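Local structure of effector protein B, substrate of the Dot/Icm secretion system (Legionella drancourtii, 4JVS) at residues His108-Ile113 and Leu246-Phe251. The protein is a Dot/Icm-secreted effector whose LepB-type GAP domain, the part described here, probably stimulates GTP hydrolysis by a small host GTPase of the Rab family. Sequence-based numbering, arbitrary orientation.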
ATOM      1  N   HIS A 108      -5.930 -10.540  -2.278  1.00 34.94           N
ATOM      2  CA  HIS A 108      -6.370  -9.215  -2.693  1.00 35.21           C
ATOM      3  C   HIS A 108      -6.173  -8.989  -4.191  1.00 38.56           C
ATOM      4  O   HIS A 108      -5.711  -7.919  -4.605  1.00 43.10           O
ATOM      5  CB  HIS A 108      -5.673  -8.117  -1.883  1.00 35.50           C
ATOM      6  CG  HIS A 108      -5.806  -8.285  -0.401  1.00 36.74           C
ATOM      7  ND1 HIS A 108      -4.754  -8.073   0.469  1.00 36.64           N
ATOM      8  CD2 HIS A 108      -6.862  -8.644   0.366  1.00 37.45           C
ATOM      9  CE1 HIS A 108      -5.159  -8.296   1.708  1.00 37.11           C
ATOM     10  NE2 HIS A 108      -6.433  -8.644   1.673  1.00 37.80           N
ATOM     11  N   GLY A 109      -6.504 -10.006  -4.969  1.00 37.54           N
ATOM     12  CA  GLY A 109      -6.470  -9.976  -6.410  1.00 36.57           C
ATOM     13  C   GLY A 109      -5.271 -10.422  -7.196  1.00 37.63           C
ATOM     14  O   GLY A 109      -5.329 -10.454  -8.394  1.00 36.89           O
ATOM     15  N   HIS A 110      -4.204 -10.799  -6.523  1.00 36.09           N
ATOM     16  CA  HIS A 110      -3.012 -11.278  -7.156  1.00 35.02           C
ATOM     17  C   HIS A 110      -2.623 -12.556  -6.542  1.00 36.18           C
ATOM     18  O   HIS A 110      -2.852 -12.783  -5.393  1.00 35.30           O
ATOM     19  CB  HIS A 110      -1.885 -10.312  -6.931  1.00 33.07           C
ATOM     20  CG  HIS A 110      -1.885  -9.142  -7.852  1.00 34.92           C
ATOM     21  ND1 HIS A 110      -1.235  -9.140  -8.981  1.00 34.50           N
ATOM     22  CD2 HIS A 110      -2.469  -7.923  -7.749  1.00 34.57           C
ATOM     23  CE1 HIS A 110      -1.397  -7.986  -9.579  1.00 31.39           C
ATOM     24  NE2 HIS A 110      -2.150  -7.248  -8.827  1.00 31.52           N
ATOM     25  N   ALA A 111      -1.987 -13.417  -7.289  1.00 39.58           N
ATOM     26  CA  ALA A 111      -1.502 -14.654  -6.742  1.00 38.11           C
ATOM     27  C   ALA A 111      -0.002 -14.636  -6.788  1.00 36.04           C
ATOM     28  O   ALA A 111       0.576 -13.954  -7.575  1.00 35.20           O
ATOM     29  CB  ALA A 111      -2.050 -15.817  -7.518  1.00 37.63           C
ATOM     30  N   TYR A 112       0.635 -15.342  -5.889  1.00 37.07           N
ATOM     31  CA  TYR A 112       2.055 -15.299  -5.865  1.00 37.69           C
ATOM     32  C   TYR A 112       2.538 -16.026  -7.051  1.00 37.40           C
ATOM     33  O   TYR A 112       2.153 -17.121  -7.298  1.00 35.91           O
ATOM     34  CB  TYR A 112       2.577 -15.960  -4.621  1.00 37.30           C
ATOM     35  CG  TYR A 112       4.046 -16.062  -4.575  1.00 39.73           C
ATOM     36  CD1 TYR A 112       4.680 -17.211  -4.929  1.00 43.49           C
ATOM     37  CD2 TYR A 112       4.789 -15.024  -4.178  1.00 37.97           C
ATOM     38  CE1 TYR A 112       6.030 -17.309  -4.906  1.00 41.35           C
ATOM     39  CE2 TYR A 112       6.134 -15.113  -4.141  1.00 42.03           C
ATOM     40  CZ  TYR A 112       6.742 -16.258  -4.515  1.00 45.83           C
ATOM     41  OH  TYR A 112       8.095 -16.329  -4.470  1.00 52.81           O
ATOM     42  N   ILE A 113       3.405 -15.379  -7.791  1.00 38.24           N
ATOM     43  CA  ILE A 113       4.061 -15.976  -8.895  1.00 37.23           C
ATOM     44  C   ILE A 113       5.491 -15.790  -8.554  1.00 36.56           C
ATOM     45  O   ILE A 113       5.910 -14.716  -8.261  1.00 37.25           O
ATOM     46  CB  ILE A 113       3.700 -15.256 -10.175  1.00 35.00           C
ATOM     47  CG1 ILE A 113       2.543 -15.945 -10.836  1.00 35.55           C
ATOM     48  CG2 ILE A 113       4.817 -15.352 -11.144  1.00 37.05           C
ATOM     49  CD1 ILE A 113       1.231 -15.291 -10.582  1.00 35.69           C
ATOM     50  N   LEU A 246      -2.521 -18.478 -12.941  1.00 38.80           N
ATOM     51  CA  LEU A 246      -2.504 -18.331 -14.388  1.00 37.30           C
ATOM     52  C   LEU A 246      -3.175 -17.031 -14.831  1.00 39.02           C
ATOM     53  O   LEU A 246      -2.662 -16.324 -15.698  1.00 39.07           O
ATOM     54  CB  LEU A 246      -3.164 -19.543 -15.057  1.00 39.63           C
ATOM     55  CG  LEU A 246      -2.428 -20.890 -15.051  1.00 38.14           C
ATOM     56  CD1 LEU A 246      -3.360 -22.001 -15.472  1.00 41.57           C
ATOM     57  CD2 LEU A 246      -1.232 -20.851 -15.968  1.00 40.07           C
ATOM     58  N   ALA A 247      -4.323 -16.728 -14.225  1.00 39.81           N
ATOM     59  CA  ALA A 247      -5.063 -15.490 -14.479  1.00 37.44           C
ATOM     60  C   ALA A 247      -4.252 -14.265 -14.072  1.00 37.59           C
ATOM     61  O   ALA A 247      -4.275 -13.244 -14.761  1.00 37.42           O
ATOM     62  CB  ALA A 247      -6.385 -15.507 -13.729  1.00 39.44           C
ATOM     63  N   THR A 248      -3.557 -14.367 -12.940  1.00 35.16           N
ATOM     64  CA  THR A 248      -2.631 -13.329 -12.513  1.00 34.79           C
ATOM     65  C   THR A 248      -1.607 -13.017 -13.608  1.00 37.22           C
ATOM     66  O   THR A 248      -1.308 -11.851 -13.878  1.00 37.67           O
ATOM     67  CB  THR A 248      -1.904 -13.725 -11.217  1.00 35.93           C
ATOM     68  OG1 THR A 248      -2.859 -13.868 -10.165  1.00 37.71           O
ATOM     69  CG2 THR A 248      -0.884 -12.661 -10.809  1.00 35.49           C
ATOM     70  N   ILE A 249      -1.084 -14.064 -14.242  1.00 37.08           N
ATOM     71  CA  ILE A 249      -0.105 -13.906 -15.320  1.00 39.20           C
ATOM     72  C   ILE A 249      -0.740 -13.220 -16.534  1.00 39.61           C
ATOM     73  O   ILE A 249      -0.197 -12.249 -17.062  1.00 40.28           O
ATOM     74  CB  ILE A 249       0.533 -15.266 -15.730  1.00 37.20           C
ATOM     75  CG1 ILE A 249       1.424 -15.802 -14.604  1.00 35.31           C
ATOM     76  CG2 ILE A 249       1.339 -15.109 -16.993  1.00 36.09           C
ATOM     77  CD1 ILE A 249       2.003 -17.188 -14.848  1.00 32.63           C
ATOM     78  N   CYS A 250      -1.893 -13.720 -16.963  1.00 38.75           N
ATOM     79  CA  CYS A 250      -2.616 -13.129 -18.083  1.00 39.50           C
ATOM     80  C   CYS A 250      -2.911 -11.641 -17.883  1.00 40.53           C
ATOM     81  O   CYS A 250      -2.661 -10.823 -18.777  1.00 40.08           O
ATOM     82  CB  CYS A 250      -3.916 -13.886 -18.317  1.00 37.37           C
ATOM     83  SG  CYS A 250      -3.641 -15.502 -19.005  1.00 44.06           S
ATOM     84  N   PHE A 251      -3.450 -11.300 -16.713  1.00 38.66           N
ATOM     85  CA  PHE A 251      -3.767  -9.912 -16.388  1.00 38.00           C
ATOM     86  C   PHE A 251      -2.531  -9.033 -16.443  1.00 37.23           C
ATOM     87  O   PHE A 251      -2.613  -7.853 -16.787  1.00 36.88           O
ATOM     88  CB  PHE A 251      -4.395  -9.817 -15.007  1.00 34.31           C
ATOM     89  CG  PHE A 251      -5.825 -10.229 -14.970  1.00 36.42           C
ATOM     90  CD1 PHE A 251      -6.648  -9.999 -16.052  1.00 37.81           C
ATOM     91  CD2 PHE A 251      -6.353 -10.842 -13.850  1.00 36.54           C
ATOM     92  CE1 PHE A 251      -7.970 -10.377 -16.021  1.00 36.44           C
ATOM     93  CE2 PHE A 251      -7.676 -11.218 -13.813  1.00 37.92           C
ATOM     94  CZ  PHE A 251      -8.482 -10.986 -14.899  1.00 36.12           C
TER
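Thr-248 lays its methyl and hydroxyl branches over the backbone and side chains of residues 110-113, touching His-110, Ala-111 and Ile-113 together. With OG1 beside the backbone N (chi1 -63°), CG2 falls anti to that N and runs alongside the end of Ile-113, CG2 to CD1 3.4 Å, the two side chains passing in opposite directions. The same methyl comes obliquely to the His-110 ring, 4.0 Å from ND1. The other branch, OG1, has its main partner in its own helix, a hydrogen bond to the carbonyl O of Asp-244 one turn earlier. The backbone N of Ala-111 adds a weak hydrogen bond to OG1 of Thr-248, 3.0 Å long and bent to 133° at the hydrogen, which leaves this buried hydroxyl with partners both in the helix and on the strand. The contact sets the short antiparallel hairpin 106-107/110-111, in the N-terminal part of the LepB GAP domain, against helix 243-253 of its C-terminal part; Thr-248 contributes the largest share of the buried surface, followed by Ile-113. Further along, Ile-113 meets Ile-249 by CG1 against CG1, 3.9 Å apart; beyond it Ile-249 packs on Leu-262 and Ile-266 of helix 261-267, and Ile-113 also touches Phe-230. The His-110 ring also meets Phe-138 edge-to-face, and His-108 packs on the backbone of the chain of another protein in the assembly. The side chain of His-110 lies about 11 Å from the bound GDP.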